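Local coordinates for protein putative phosphohistidine phosphatase, SixA (Nakamurella multipartita, PDB 4HBZ) that probably removes phosphoryl groups from phosphohistidine or related phosphorylated substrates, as a member of the histidine phosphatase superfamily, at residues A17-A29 with A110-I124. Sequence-based numbering, arbitrary orientation.
Sequences AGARTLVLMRHAA and ADASTVLVVGHAPTI. With GOL (glycerol), chain E.
H27 and H120 meet just beyond the C-terminal ends of two neighbouring parallel strands, 20-26 and 114-119, and the ladder between those strands runs up to the point where the loops begin. Its last rung is the bond from H27 N to G119 O, 3.0 Å long; six earlier ones run back to the bond from T21 N to S113 O. Followed outward, the H27 side chain shows how the ladder's last bond positions the imidazole. H27 CB and CG each lie 3.9 Å from G119 O, and CG sits between the backbone N and the carbonyl carbon (chi1 65°), which turns the ring back over the chain. On one side H27 ND1 donates to A28 O at 2.8 Å, nearly straight at 173° and in the ring plane, a bond that fixes the ring's rotation. On the other, H27 CD2 is 3.4 Å from both G119 O and H120 ND1, the latter at the ring's edge; the two ring planes are inclined at 65°. H27 NE2 lies 2.9 Å from the water that accepts from both R26 NE and A121 N. The Arg-His pair at the strand end and a second histidine after strand 114-119 match the active-site pattern of the histidine phosphatase superfamily, where the first histidine is typically the phosphate acceptor; H27 probably has that role here. The two strands are neighbours in the middle of a six-stranded mixed sheet, with 65-69 beyond 114-119 and 159-164 beyond 20-26. With an alanine here in place of H27 the imidazole is gone, which would probably leave A28 O without its donor, open a gap beside H120 and abolish any phosphate transfer through this position. H120 NE2 is hydrogen-bonded to S69 OG. Beside this pair, R26 runs out fully extended, and the methyl of A121 sits over one face of its guanidinium, toward the rim, 3.5 Å above the plane, while R26 NH1 hydrogen-bonds F154 O.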
ATOM      1  N   ALA A  17      -6.297 -18.508  11.050  1.00 20.66           N
ATOM      2  CA  ALA A  17      -7.355 -18.089  11.914  1.00 21.33           C
ATOM      3  C   ALA A  17      -7.881 -16.760  11.427  1.00 20.53           C
ATOM      4  O   ALA A  17      -8.220 -15.891  12.215  1.00 24.62           O
ATOM      5  CB  ALA A  17      -6.811 -17.968  13.324  1.00 23.32           C
ATOM      6  N   GLY A  18      -7.923 -16.547  10.128  1.00 16.80           N
ATOM      7  CA  GLY A  18      -8.400 -15.327   9.602  1.00 16.37           C
ATOM      8  C   GLY A  18      -7.312 -14.612   8.818  1.00 15.49           C
ATOM      9  O   GLY A  18      -6.111 -14.764   9.108  1.00 17.06           O
ATOM     10  N   ALA A  19      -7.727 -13.888   7.823  1.00 15.53           N
ATOM     11  CA  ALA A  19      -6.818 -13.194   6.949  1.00 15.59           C
ATOM     12  C   ALA A  19      -6.742 -11.723   7.325  1.00 16.38           C
ATOM     13  O   ALA A  19      -7.746 -11.087   7.708  1.00 21.18           O
ATOM     14  CB  ALA A  19      -7.315 -13.321   5.543  1.00 17.05           C
ATOM     15  N   ARG A  20      -5.575 -11.164   7.144  0.50 14.27           N
ATOM     16  CA  ARG A  20      -5.333  -9.749   7.299  0.50 14.83           C
ATOM     17  C   ARG A  20      -5.318  -9.099   5.932  0.50 13.28           C
ATOM     18  O   ARG A  20      -4.995  -9.771   4.935  0.50 12.89           O
ATOM     19  CB  ARG A  20      -4.003  -9.560   7.995  0.50 16.43           C
ATOM     20  CG  ARG A  20      -4.080  -9.950   9.446  0.50 18.86           C
ATOM     21  CD  ARG A  20      -2.710 -10.001  10.067  0.50 20.79           C
ATOM     22  NE  ARG A  20      -2.858 -10.419  11.448  0.50 24.19           N
ATOM     23  CZ  ARG A  20      -3.055 -11.686  11.797  0.50 27.44           C
ATOM     24  NH1 ARG A  20      -3.157 -12.641  10.855  0.50 29.02           N
ATOM     25  NH2 ARG A  20      -3.182 -11.997  13.069  0.50 30.99           N
ATOM     26  N   THR A  21      -5.689  -7.816   5.874  1.00 12.49           N
ATOM     27  CA  THR A  21      -5.787  -7.084   4.607  1.00 12.28           C
ATOM     28  C   THR A  21      -4.757  -5.974   4.577  1.00 11.60           C
ATOM     29  O   THR A  21      -4.689  -5.163   5.499  1.00 11.93           O
ATOM     30  CB  THR A  21      -7.170  -6.466   4.443  1.00 13.06           C
ATOM     31  OG1 THR A  21      -8.183  -7.524   4.459  1.00 15.34           O
ATOM     32  CG2 THR A  21      -7.282  -5.664   3.200  1.00 14.20           C
ATOM     33  N   LEU A  22      -3.955  -5.995   3.544  1.00 11.01           N
ATOM     34  CA  LEU A  22      -2.931  -5.005   3.310  1.00 11.02           C
ATOM     35  C   LEU A  22      -3.219  -4.195   2.071  1.00 11.17           C
ATOM     36  O   LEU A  22      -3.507  -4.762   1.015  1.00 11.99           O
ATOM     37  CB  LEU A  22      -1.583  -5.701   3.118  1.00 11.72           C
ATOM     38  CG  LEU A  22      -0.395  -4.818   2.826  1.00 11.98           C
ATOM     39  CD1 LEU A  22      -0.100  -3.897   3.989  1.00 12.63           C
ATOM     40  CD2 LEU A  22       0.856  -5.653   2.486  1.00 13.23           C
ATOM     41  N   VAL A  23      -3.210  -2.876   2.181  1.00 10.29           N
ATOM     42  CA  VAL A  23      -3.450  -1.993   1.046  1.00 10.42           C
ATOM     43  C   VAL A  23      -2.142  -1.232   0.799  1.00 10.59           C
ATOM     44  O   VAL A  23      -1.634  -0.552   1.717  1.00 10.80           O
ATOM     45  CB  VAL A  23      -4.580  -0.983   1.294  1.00 11.03           C
ATOM     46  CG1 VAL A  23      -4.793  -0.158   0.028  1.00 11.32           C
ATOM     47  CG2 VAL A  23      -5.856  -1.729   1.658  1.00 11.71           C
ATOM     48  N   LEU A  24      -1.589  -1.393  -0.388  1.00  9.97           N
ATOM     49  CA  LEU A  24      -0.377  -0.733  -0.801  1.00 10.32           C
ATOM     50  C   LEU A  24      -0.713   0.353  -1.809  1.00  9.75           C
ATOM     51  O   LEU A  24      -1.144   0.019  -2.906  1.00 10.66           O
ATOM     52  CB  LEU A  24       0.620  -1.719  -1.378  1.00 10.84           C
ATOM     53  CG  LEU A  24       1.153  -2.836  -0.508  1.00 11.29           C
ATOM     54  CD1 LEU A  24       2.068  -3.745  -1.272  1.00 11.85           C
ATOM     55  CD2 LEU A  24       1.808  -2.226   0.743  1.00 11.84           C
HETATM   56  N   MSE A  25      -0.538   1.627  -1.456  1.00 10.22           N
HETATM   57  CA  MSE A  25      -0.956   2.749  -2.283  1.00 10.15           C
HETATM   58  C   MSE A  25       0.212   3.568  -2.680  1.00 10.56           C
HETATM   59  O   MSE A  25       1.022   3.984  -1.840  1.00 10.48           O
HETATM   60  CB  MSE A  25      -1.977   3.592  -1.498  1.00 11.11           C
HETATM   61  CG  MSE A  25      -2.513   4.701  -2.388  1.00 10.74           C
HETATM   62 SE   MSE A  25      -4.063   5.553  -1.523  0.90 12.78          SE
HETATM   63  CE  MSE A  25      -4.590   6.693  -3.073  1.00 15.80           C
ATOM     64  N   ARG A  26       0.236   3.930  -3.952  1.00 10.42           N
ATOM     65  CA  ARG A  26       1.156   4.974  -4.438  1.00 10.03           C
ATOM     66  C   ARG A  26       0.436   6.323  -4.348  1.00 10.36           C
ATOM     67  O   ARG A  26      -0.734   6.443  -4.743  1.00 11.67           O
ATOM     68  CB  ARG A  26       1.554   4.683  -5.897  1.00 10.48           C
ATOM     69  CG  ARG A  26       2.460   5.752  -6.483  1.00 11.32           C
ATOM     70  CD  ARG A  26       2.769   5.454  -7.930  1.00 12.48           C
ATOM     71  NE  ARG A  26       3.665   6.455  -8.494  1.00 13.74           N
ATOM     72  CZ  ARG A  26       4.078   6.443  -9.767  1.00 16.22           C
ATOM     73  NH1 ARG A  26       3.716   5.506 -10.591  1.00 16.89           N
ATOM     74  NH2 ARG A  26       4.957   7.362 -10.168  1.00 19.01           N
ATOM     75  N   HIS A  27       1.113   7.324  -3.812  1.00 10.99           N
ATOM     76  CA  HIS A  27       0.525   8.657  -3.713  1.00 11.03           C
ATOM     77  C   HIS A  27      -0.031   9.104  -5.069  1.00 10.02           C
ATOM     78  O   HIS A  27       0.456   8.721  -6.136  1.00 11.36           O
ATOM     79  CB  HIS A  27       1.528   9.698  -3.206  1.00 12.13           C
ATOM     80  CG  HIS A  27       2.669   9.932  -4.122  1.00 12.38           C
ATOM     81  ND1 HIS A  27       2.581  10.702  -5.261  1.00 13.38           N
ATOM     82  CD2 HIS A  27       3.941   9.444  -4.088  1.00 13.10           C
ATOM     83  CE1 HIS A  27       3.735  10.670  -5.888  1.00 14.63           C
ATOM     84  NE2 HIS A  27       4.581   9.923  -5.195  1.00 13.63           N
ATOM     85  N   ALA A  28      -0.986  10.011  -4.974  1.00 11.21           N
ATOM     86  CA  ALA A  28      -1.598  10.587  -6.172  1.00 11.40           C
ATOM     87  C   ALA A  28      -0.705  11.630  -6.810  1.00 12.59           C
ATOM     88  O   ALA A  28       0.348  12.000  -6.288  1.00 12.37           O
ATOM     89  CB  ALA A  28      -2.956  11.115  -5.848  1.00 12.45           C
ATOM     90  N   ALA A  29      -1.085  12.057  -8.004  1.00 14.08           N
ATOM     91  CA  ALA A  29      -0.241  12.899  -8.855  1.00 14.55           C
ATOM     92  C   ALA A  29       0.127  14.204  -8.173  1.00 15.23           C
ATOM     93  O   ALA A  29      -0.739  14.872  -7.547  1.00 15.04           O
ATOM     94  CB  ALA A  29      -0.928  13.158 -10.173  1.00 16.56           C
ATOM     95  N   ALA A 110      -0.114  -5.677  16.461  1.00 15.13           N
ATOM     96  CA  ALA A 110      -0.283  -6.978  15.928  1.00 15.94           C
ATOM     97  C   ALA A 110      -1.732  -7.309  15.662  1.00 15.78           C
ATOM     98  O   ALA A 110      -1.974  -8.092  14.752  1.00 16.97           O
ATOM     99  CB  ALA A 110       0.284  -8.009  16.904  1.00 16.37           C
ATOM    100  N   ASP A 111      -2.674  -6.759  16.423  1.00 16.47           N
ATOM    101  CA  ASP A 111      -4.066  -7.128  16.250  1.00 19.00           C
ATOM    102  C   ASP A 111      -4.756  -6.305  15.153  1.00 16.35           C
ATOM    103  O   ASP A 111      -5.948  -6.492  14.914  1.00 16.79           O
ATOM    104  CB  ASP A 111      -4.861  -6.972  17.560  1.00 22.41           C
ATOM    105  CG  ASP A 111      -4.439  -7.971  18.623  1.00 29.06           C
ATOM    106  OD1 ASP A 111      -3.927  -9.053  18.250  1.00 36.36           O
ATOM    107  OD2 ASP A 111      -4.626  -7.663  19.830  1.00 36.57           O
ATOM    108  N   ALA A 112      -4.028  -5.403  14.498  1.00 14.91           N
ATOM    109  CA  ALA A 112      -4.607  -4.694  13.330  1.00 14.77           C
ATOM    110  C   ALA A 112      -5.071  -5.696  12.304  1.00 15.03           C
ATOM    111  O   ALA A 112      -4.366  -6.666  11.995  1.00 14.83           O
ATOM    112  CB  ALA A 112      -3.610  -3.738  12.705  1.00 15.27           C
ATOM    113  N   SER A 113      -6.271  -5.497  11.775  0.50 13.71           N
ATOM    114  CA  SER A 113      -6.782  -6.374  10.731  0.50 13.87           C
ATOM    115  C   SER A 113      -6.527  -5.822   9.335  0.50 13.10           C
ATOM    116  O   SER A 113      -6.333  -6.591   8.378  0.50 13.39           O
ATOM    117  CB  SER A 113      -8.264  -6.637  10.909  0.50 14.63           C
ATOM    118  OG  SER A 113      -8.516  -7.186  12.186  0.50 15.23           O
ATOM    119  N   THR A 114      -6.516  -4.500   9.221  1.00 12.61           N
ATOM    120  CA  THR A 114      -6.385  -3.808   7.915  1.00 12.71           C
ATOM    121  C   THR A 114      -5.343  -2.696   8.044  1.00 11.87           C
ATOM    122  O   THR A 114      -5.455  -1.837   8.910  1.00 12.47           O
ATOM    123  CB  THR A 114      -7.740  -3.224   7.479  1.00 13.20           C
ATOM    124  OG1 THR A 114      -8.734  -4.258   7.584  1.00 14.76           O
ATOM    125  CG2 THR A 114      -7.733  -2.687   6.082  1.00 13.94           C
ATOM    126  N   VAL A 115      -4.318  -2.796   7.232  1.00 10.82           N
ATOM    127  CA  VAL A 115      -3.208  -1.824   7.176  1.00 10.83           C
ATOM    128  C   VAL A 115      -3.105  -1.176   5.820  1.00 10.95           C
ATOM    129  O   VAL A 115      -3.142  -1.855   4.822  1.00 11.88           O
ATOM    130  CB  VAL A 115      -1.873  -2.486   7.554  1.00 11.17           C
ATOM    131  CG1 VAL A 115      -0.728  -1.539   7.381  1.00 11.30           C
ATOM    132  CG2 VAL A 115      -1.913  -3.048   8.964  1.00 11.76           C
ATOM    133  N   LEU A 116      -2.993   0.154   5.800  1.00 10.55           N
ATOM    134  CA  LEU A 116      -2.767   0.920   4.593  1.00 10.55           C
ATOM    135  C   LEU A 116      -1.342   1.473   4.619  1.00 10.96           C
ATOM    136  O   LEU A 116      -0.950   2.088   5.613  1.00 11.63           O
ATOM    137  CB  LEU A 116      -3.773   2.074   4.572  1.00 11.35           C
ATOM    138  CG  LEU A 116      -3.568   3.123   3.457  1.00 10.98           C
ATOM    139  CD1 LEU A 116      -3.672   2.524   2.048  1.00 10.66           C
ATOM    140  CD2 LEU A 116      -4.560   4.290   3.598  1.00 12.45           C
ATOM    141  N   VAL A 117      -0.654   1.344   3.510  1.00 10.20           N
ATOM    142  CA  VAL A 117       0.667   1.925   3.298  1.00 10.40           C
ATOM    143  C   VAL A 117       0.560   2.966   2.205  1.00 10.82           C
ATOM    144  O   VAL A 117       0.074   2.641   1.139  1.00 11.11           O
ATOM    145  CB  VAL A 117       1.706   0.869   2.903  1.00 10.80           C
ATOM    146  CG1 VAL A 117       3.097   1.463   2.659  1.00 12.05           C
ATOM    147  CG2 VAL A 117       1.776  -0.258   3.953  1.00 12.72           C
ATOM    148  N   VAL A 118       0.995   4.211   2.441  1.00 10.48           N
ATOM    149  CA  VAL A 118       0.979   5.251   1.428  1.00 10.87           C
ATOM    150  C   VAL A 118       2.425   5.660   1.170  1.00 10.66           C
ATOM    151  O   VAL A 118       3.112   6.212   2.027  1.00 11.07           O
ATOM    152  CB  VAL A 118       0.120   6.454   1.877  1.00 11.10           C
ATOM    153  CG1 VAL A 118       0.003   7.451   0.726  1.00 12.01           C
ATOM    154  CG2 VAL A 118      -1.301   6.005   2.327  1.00 11.83           C
ATOM    155  N   GLY A 119       2.889   5.297  -0.005  1.00 10.06           N
ATOM    156  CA  GLY A 119       4.268   5.570  -0.349  1.00 10.20           C
ATOM    157  C   GLY A 119       4.494   5.906  -1.802  1.00 10.40           C
ATOM    158  O   GLY A 119       3.650   6.484  -2.476  1.00 11.01           O
ATOM    159  N   HIS A 120       5.691   5.546  -2.291  1.00 10.97           N
ATOM    160  CA  HIS A 120       6.175   5.977  -3.584  1.00 10.51           C
ATOM    161  C   HIS A 120       6.514   4.781  -4.481  1.00 10.60           C
ATOM    162  O   HIS A 120       6.947   3.726  -3.978  1.00 11.26           O
ATOM    163  CB  HIS A 120       7.503   6.768  -3.408  1.00 10.60           C
ATOM    164  CG  HIS A 120       7.401   7.929  -2.462  1.00 10.75           C
ATOM    165  ND1 HIS A 120       7.126   9.201  -2.911  1.00 12.19           N
ATOM    166  CD2 HIS A 120       7.424   7.997  -1.104  1.00 12.48           C
ATOM    167  CE1 HIS A 120       7.018  10.017  -1.860  1.00 13.17           C
ATOM    168  NE2 HIS A 120       7.213   9.314  -0.762  1.00 12.59           N
ATOM    169  N   ALA A 121       6.356   4.933  -5.779  1.00 11.22           N
ATOM    170  CA  ALA A 121       6.955   4.049  -6.733  1.00 11.63           C
ATOM    171  C   ALA A 121       8.432   4.349  -6.870  1.00 13.32           C
ATOM    172  O   ALA A 121       8.826   5.471  -6.669  1.00 16.07           O
ATOM    173  CB  ALA A 121       6.288   4.160  -8.065  1.00 12.22           C
ATOM    174  N   PRO A 122       9.266   3.348  -7.218  1.00 13.20           N
ATOM    175  CA  PRO A 122       8.934   1.991  -7.601  1.00 13.60           C
ATOM    176  C   PRO A 122       8.710   1.055  -6.429  1.00 12.47           C
ATOM    177  O   PRO A 122       8.284  -0.123  -6.589  1.00 13.18           O
ATOM    178  CB  PRO A 122      10.160   1.560  -8.404  1.00 14.58           C
ATOM    179  CG  PRO A 122      11.288   2.373  -7.801  1.00 15.69           C
ATOM    180  CD  PRO A 122      10.666   3.699  -7.526  1.00 14.92           C
ATOM    181  N   THR A 123       8.990   1.494  -5.196  1.00 11.37           N
ATOM    182  CA  THR A 123       8.978   0.558  -4.101  1.00 11.45           C
ATOM    183  C   THR A 123       7.593  -0.036  -3.812  1.00 12.04           C
ATOM    184  O   THR A 123       7.485  -1.203  -3.515  1.00 12.48           O
ATOM    185  CB  THR A 123       9.517   1.244  -2.802  1.00 12.34           C
ATOM    186  OG1 THR A 123      10.906   1.527  -3.039  1.00 11.85           O
ATOM    187  CG2 THR A 123       9.320   0.400  -1.533  1.00 13.14           C
ATOM    188  N   ILE A 124       6.556   0.769  -3.925  1.00 11.58           N
ATOM    189  CA  ILE A 124       5.228   0.260  -3.583  1.00 11.56           C
ATOM    190  C   ILE A 124       4.829  -0.956  -4.455  1.00 11.36           C
ATOM    191  O   ILE A 124       4.508  -2.040  -3.935  1.00 12.21           O
ATOM    192  CB  ILE A 124       4.194   1.384  -3.555  1.00 11.85           C
ATOM    193  CG1 ILE A 124       4.332   2.266  -2.284  1.00 12.55           C
ATOM    194  CG2 ILE A 124       2.758   0.856  -3.680  1.00 11.81           C
ATOM    195  CD1 ILE A 124       3.908   1.648  -0.956  1.00 15.45           C
TER
HETATM  196  C1  GOL E 204      -7.857 -11.781  10.923  1.00 30.22           C
HETATM  197  O1  GOL E 204      -8.755 -10.700  10.717  1.00 31.29           O
HETATM  198  C2  GOL E 204      -6.878 -11.262  11.974  1.00 40.25           C
HETATM  199  O2  GOL E 204      -7.261  -9.889  12.321  1.00 39.86           O
HETATM  200  C3  GOL E 204      -6.810 -12.204  13.182  1.00 45.12           C
HETATM  201  O3  GOL E 204      -6.423 -13.543  12.789  1.00 45.50           O
HETATM  202  O   HOH W   1      -4.209  -9.085  13.122  1.00 32.98           O
HETATM  203  O   HOH W   2       5.747   7.659  -6.646  1.00 13.62           O